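Local coordinates for protein EDTA monooxygenase (EDTA-degrading bacterium BNC1, PDB 5DQP) that is probably a flavin-dependent monooxygenase of the luciferase-like family, taking part in bacterial degradation of the chelator EDTA, at residues S41-I44 with A45-G48; G304-L307 with E308-N311. All coordinates share one frame; numbering follows the deposited sequence.

Contact 1 (S41-I44 with A45-G48); sequences SAEI and ARRG
Ser41 O accepts from Ala45 N at 3.0 Å, the first of four successive i to i+4 bonds along the last turns of helix 35-47. Ala42 follows with the shortest of them, its O lying 2.8 Å from Arg46 N, and the same carbonyl also lies against the CB of Arg46. Glu43 has two roles. Its carbonyl O takes the N-H of Arg47, while its side chain, bent at chi2 (-75°), brings Glu43 OE2 alongside the stem of Arg46, 3.4 Å from Arg46 CD. The salt bridge is long, Glu43 OE2 to Arg46 NH1 being 4.0 Å, and no N-H points at the oxygen, which stands well out of the guanidinium plane; the attraction is thus one of charge. A water bridges the two, donating to Glu43 O and Glu43 OE2 and weakly accepting from Arg46 NH1, whose guanidinium also has Asp88 as a partner through NE. Ile44 O closes the series on Gly48 N at 3.1 Å. Ile44 CG1 lies beside the Arg47 guanidinium, 3.9 Å from Arg47 NH1; the two side chains run side by side and both touch Glu393 of helix 390-405, where Asp397 pairs with Arg47 NH2. This is the C-terminal end of the helix in a beta-alpha-beta crossover, linking parallel strands 7-11 and 52-55 of the TIM-barrel fold.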
ATOM      1  N   SER A  41      10.132 -14.056   6.628  1.00 19.51           N
ATOM      2  CA  SER A  41      10.991 -14.127   5.451  1.00 20.83           C
ATOM      3  C   SER A  41      11.834 -12.876   5.299  1.00 21.00           C
ATOM      4  O   SER A  41      12.991 -12.953   4.865  1.00 19.96           O
ATOM      5  CB  SER A  41      10.158 -14.342   4.193  1.00 21.39           C
ATOM      6  OG  SER A  41       9.783 -15.689   4.121  1.00 22.62           O
ATOM      7  N   ALA A  42      11.268 -11.703   5.617  1.00 20.06           N
ATOM      8  CA  ALA A  42      12.055 -10.488   5.431  1.00 20.76           C
ATOM      9  C   ALA A  42      13.178 -10.410   6.459  1.00 20.76           C
ATOM     10  O   ALA A  42      14.264  -9.913   6.147  1.00 17.19           O
ATOM     11  CB  ALA A  42      11.161  -9.240   5.491  1.00 14.76           C
ATOM     12  N   GLU A  43      12.931 -10.894   7.684  1.00 20.67           N
ATOM     13  CA  GLU A  43      13.977 -10.935   8.711  1.00 21.68           C
ATOM     14  C   GLU A  43      15.062 -11.963   8.371  1.00 22.27           C
ATOM     15  O   GLU A  43      16.232 -11.769   8.721  1.00 22.05           O
ATOM     16  CB  GLU A  43      13.365 -11.235  10.084  1.00 22.10           C
ATOM     17  CG  GLU A  43      12.655 -10.051  10.797  1.00 32.21           C
ATOM     18  CD  GLU A  43      13.603  -8.979  11.421  1.00 48.23           C
ATOM     19  OE1 GLU A  43      13.080  -8.067  12.114  1.00 42.03           O
ATOM     20  OE2 GLU A  43      14.850  -9.029  11.231  1.00 41.18           O
ATOM     21  N   ILE A  44      14.708 -13.059   7.694  1.00 15.66           N
ATOM     22  CA  ILE A  44      15.741 -13.966   7.198  1.00 20.22           C
ATOM     23  C   ILE A  44      16.602 -13.269   6.143  1.00 18.63           C
ATOM     24  O   ILE A  44      17.834 -13.344   6.181  1.00 20.13           O
ATOM     25  CB  ILE A  44      15.108 -15.262   6.661  1.00 23.77           C
ATOM     26  CG1 ILE A  44      14.611 -16.127   7.829  1.00 20.37           C
ATOM     27  CG2 ILE A  44      16.097 -16.037   5.761  1.00 19.73           C
ATOM     28  CD1 ILE A  44      13.646 -17.237   7.374  1.00 24.22           C
ATOM     29  N   ALA A  45      15.974 -12.584   5.184  1.00 19.37           N
ATOM     30  CA  ALA A  45      16.759 -11.877   4.174  1.00 19.92           C
ATOM     31  C   ALA A  45      17.607 -10.778   4.811  1.00 17.69           C
ATOM     32  O   ALA A  45      18.754 -10.552   4.408  1.00 20.27           O
ATOM     33  CB  ALA A  45      15.830 -11.305   3.093  1.00 18.23           C
ATOM     34  N   ARG A  46      17.069 -10.095   5.822  1.00 20.39           N
ATOM     35  CA  ARG A  46      17.838  -9.055   6.512  1.00 22.70           C
ATOM     36  C   ARG A  46      19.083  -9.631   7.179  1.00 21.75           C
ATOM     37  O   ARG A  46      20.175  -9.053   7.086  1.00 19.35           O
ATOM     38  CB  ARG A  46      16.957  -8.362   7.549  1.00 21.35           C
ATOM     39  CG  ARG A  46      17.592  -7.149   8.231  1.00 26.06           C
ATOM     40  CD  ARG A  46      16.764  -6.784   9.472  1.00 32.39           C
ATOM     41  NE  ARG A  46      17.539  -6.001  10.412  1.00 37.56           N
ATOM     42  CZ  ARG A  46      18.424  -6.512  11.260  1.00 50.09           C
ATOM     43  NH1 ARG A  46      18.653  -7.823  11.285  1.00 37.74           N
ATOM     44  NH2 ARG A  46      19.086  -5.704  12.080  1.00 64.50           N
ATOM     45  N   ARG A  47      18.935 -10.781   7.842  1.00 18.49           N
ATOM     46  CA  ARG A  47      20.081 -11.463   8.447  1.00 24.97           C
ATOM     47  C   ARG A  47      21.144 -11.829   7.403  1.00 23.37           C
ATOM     48  O   ARG A  47      22.345 -11.761   7.695  1.00 23.52           O
ATOM     49  CB  ARG A  47      19.611 -12.708   9.207  1.00 20.21           C
ATOM     50  CG  ARG A  47      20.756 -13.608   9.696  1.00 29.45           C
ATOM     51  CD  ARG A  47      20.248 -14.770  10.553  1.00 30.96           C
ATOM     52  NE  ARG A  47      19.951 -15.976   9.768  1.00 31.44           N
ATOM     53  CZ  ARG A  47      18.743 -16.512   9.641  1.00 28.97           C
ATOM     54  NH1 ARG A  47      17.699 -15.964  10.253  1.00 30.74           N
ATOM     55  NH2 ARG A  47      18.578 -17.608   8.910  1.00 33.09           N
ATOM     56  N   GLY A  48      20.736 -12.163   6.180  1.00 18.63           N
ATOM     57  CA  GLY A  48      21.679 -12.382   5.100  1.00 17.51           C
ATOM     58  C   GLY A  48      22.227 -11.144   4.427  1.00 23.19           C
ATOM     59  O   GLY A  48      23.072 -11.269   3.529  1.00 21.03           O
TER
HETATM   60  O   HOH W   1      17.130 -10.556  11.062  1.00 29.22           O

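Contact 2 (G304-L307 with E308-N311); sequences GIDL and ERIN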
ATOM      1  N   GLY A 304      13.821 -31.298 -31.442  1.00 25.78           N
ATOM      2  CA  GLY A 304      14.154 -32.162 -32.565  1.00 28.44           C
ATOM      3  C   GLY A 304      15.330 -33.078 -32.306  1.00 32.69           C
ATOM      4  O   GLY A 304      16.108 -33.353 -33.222  1.00 32.84           O
ATOM      5  N   ILE A 305      15.499 -33.536 -31.073  1.00 28.68           N
ATOM      6  CA  ILE A 305      16.541 -34.496 -30.732  1.00 31.27           C
ATOM      7  C   ILE A 305      15.987 -35.908 -30.905  1.00 35.59           C
ATOM      8  O   ILE A 305      14.996 -36.280 -30.261  1.00 34.51           O
ATOM      9  CB  ILE A 305      17.041 -34.275 -29.297  1.00 32.14           C
ATOM     10  CG1 ILE A 305      17.835 -32.958 -29.202  1.00 27.63           C
ATOM     11  CG2 ILE A 305      17.866 -35.485 -28.845  1.00 29.95           C
ATOM     12  CD1 ILE A 305      18.058 -32.462 -27.787  1.00 29.61           C
ATOM     13  N   ASP A 306      16.636 -36.706 -31.755  1.00 36.08           N
ATOM     14  CA  ASP A 306      16.169 -38.062 -32.072  1.00 39.60           C
ATOM     15  C   ASP A 306      16.624 -39.039 -30.987  1.00 36.09           C
ATOM     16  O   ASP A 306      17.762 -39.508 -30.992  1.00 34.39           O
ATOM     17  CB  ASP A 306      16.682 -38.482 -33.451  1.00 40.26           C
ATOM     18  CG  ASP A 306      16.286 -39.908 -33.815  1.00 52.75           C
ATOM     19  OD1 ASP A 306      15.460 -40.509 -33.095  1.00 51.24           O
ATOM     20  OD2 ASP A 306      16.797 -40.431 -34.828  1.00 53.20           O
ATOM     21  N   LEU A 307      15.735 -39.382 -30.071  1.00 40.44           N
ATOM     22  CA  LEU A 307      16.156 -40.233 -28.953  1.00 41.34           C
ATOM     23  C   LEU A 307      16.391 -41.674 -29.334  1.00 49.47           C
ATOM     24  O   LEU A 307      16.569 -42.489 -28.412  1.00 43.49           O
ATOM     25  CB  LEU A 307      15.133 -40.193 -27.819  1.00 38.84           C
ATOM     26  CG  LEU A 307      15.015 -38.886 -27.041  1.00 32.43           C
ATOM     27  CD1 LEU A 307      13.948 -39.044 -25.995  1.00 29.99           C
ATOM     28  CD2 LEU A 307      16.351 -38.478 -26.420  1.00 30.22           C
ATOM     29  N   GLU A 308      16.347 -42.037 -30.595  1.00 50.16           N
ATOM     30  CA  GLU A 308      16.838 -43.338 -31.004  1.00 52.16           C
ATOM     31  C   GLU A 308      18.318 -43.363 -31.312  1.00 47.57           C
ATOM     32  O   GLU A 308      18.929 -44.382 -31.198  1.00 49.73           O
ATOM     33  CB  GLU A 308      16.054 -43.877 -32.173  1.00 57.99           C
ATOM     34  CG  GLU A 308      14.870 -44.690 -31.739  1.00 71.11           C
ATOM     35  CD  GLU A 308      13.883 -43.892 -30.936  1.00 84.08           C
ATOM     36  OE1 GLU A 308      14.128 -43.615 -29.739  1.00 83.50           O
ATOM     37  OE2 GLU A 308      12.859 -43.528 -31.509  1.00106.01           O
ATOM     38  N   ARG A 309      18.863 -42.246 -31.740  1.00 40.87           N
ATOM     39  CA  ARG A 309      20.284 -42.095 -31.976  1.00 45.78           C
ATOM     40  C   ARG A 309      21.013 -41.422 -30.819  1.00 45.71           C
ATOM     41  O   ARG A 309      22.238 -41.558 -30.723  1.00 42.91           O
ATOM     42  CB  ARG A 309      20.523 -41.290 -33.261  1.00 45.51           C
ATOM     43  CG  ARG A 309      20.103 -42.010 -34.533  1.00 60.85           C
ATOM     44  CD  ARG A 309      20.430 -41.197 -35.783  1.00 60.95           C
ATOM     45  NE  ARG A 309      20.536 -42.062 -36.956  1.00 82.42           N
ATOM     46  CZ  ARG A 309      19.611 -42.169 -37.910  1.00 82.93           C
ATOM     47  NH1 ARG A 309      19.806 -42.996 -38.931  1.00 91.20           N
ATOM     48  NH2 ARG A 309      18.502 -41.444 -37.857  1.00 69.96           N
ATOM     49  N   ILE A 310      20.297 -40.709 -29.948  1.00 40.47           N
ATOM     50  CA  ILE A 310      20.897 -39.883 -28.904  1.00 38.95           C
ATOM     51  C   ILE A 310      20.394 -40.393 -27.557  1.00 36.48           C
ATOM     52  O   ILE A 310      19.181 -40.477 -27.333  1.00 35.60           O
ATOM     53  CB  ILE A 310      20.563 -38.388 -29.092  1.00 34.87           C
ATOM     54  CG1 ILE A 310      20.999 -37.903 -30.468  1.00 36.01           C
ATOM     55  CG2 ILE A 310      21.292 -37.522 -28.077  1.00 34.48           C
ATOM     56  CD1 ILE A 310      22.492 -37.869 -30.642  1.00 42.38           C
ATOM     57  N   ASN A 311      21.327 -40.744 -26.675  1.00 28.57           N
ATOM     58  CA  ASN A 311      21.001 -41.080 -25.294  1.00 31.43           C
ATOM     59  C   ASN A 311      20.683 -39.809 -24.510  1.00 31.47           C
ATOM     60  O   ASN A 311      21.301 -38.763 -24.726  1.00 24.84           O
ATOM     61  CB  ASN A 311      22.190 -41.815 -24.662  1.00 34.42           C
ATOM     62  CG  ASN A 311      21.924 -42.283 -23.239  1.00 37.89           C
ATOM     63  OD1 ASN A 311      22.017 -41.509 -22.290  1.00 41.58           O
ATOM     64  ND2 ASN A 311      21.611 -43.561 -23.086  1.00 55.42           N
TER
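The carboxylate of Asp306 and the guanidinium of Arg309 stand nearly upright to one another, their planes 78° apart. Over the carboxylate plane comes the backbone N-H of Glu308, which meets Asp306 OD1 from above, Glu308 N lying 3.1 Å from it in a fairly straight bond (163° at the hydrogen). The other oxygen, Asp306 OD2, lies against the aliphatic stem of Arg309 and makes a long salt bridge of 3.6 Å to Arg309 NH2. Asp306 turns its carboxylate beside its own carbonyl carbon (chi1 177°, CG opposite the backbone N), which brings OD1 to Glu308 N. The carbonyl O of Asp306 is gripped twice: Arg309 N sits above the carbonyl plane, whereas Ile310 N lies in it, at 3.0 Å. Glu308 brings a second negative charge, its OE2 4.3 Å from Asp306 OD1, which Arg309 may partly offset. Were this aspartate an alanine, Glu308 N would probably lose its side-chain acceptor and Arg309 its acidic mate, leaving the turn less firmly fixed. Ile305, which also touches Ser300 and Leu348, packs its CG2 on Ile310 CB at 4.0 Å, and Leu307 CA makes a C-H...O contact with Ile310 O. Following the Schellman motif in which Gly304 ends helix 292-303, the side-chain bond to Glu308 N forms an Asx turn, which together with the two carbonyl bonds makes an Asx motif in the surface loop.

Overall arrangement
Contact 1 is mostly buried, its centre about 17 Å from the centre of the chain, while contact 2 sits on the surface, its centre about 36 Å from that point; the two centres are about 46 Å apart and they share no element. Both are local, yet they order the backbone differently. In 41-48 regular helical bonding uses a different carbonyl at each step, and its arginines find acidic partners, Asp88 and Asp397 lying outside the segments. In 304-311 no helix forms: one residue supplies both the carbonyl and the carboxylate that organise the turn. Contact 1 belongs to a barrel helix, contact 2 to the loop between helices 292-303 and 331-344.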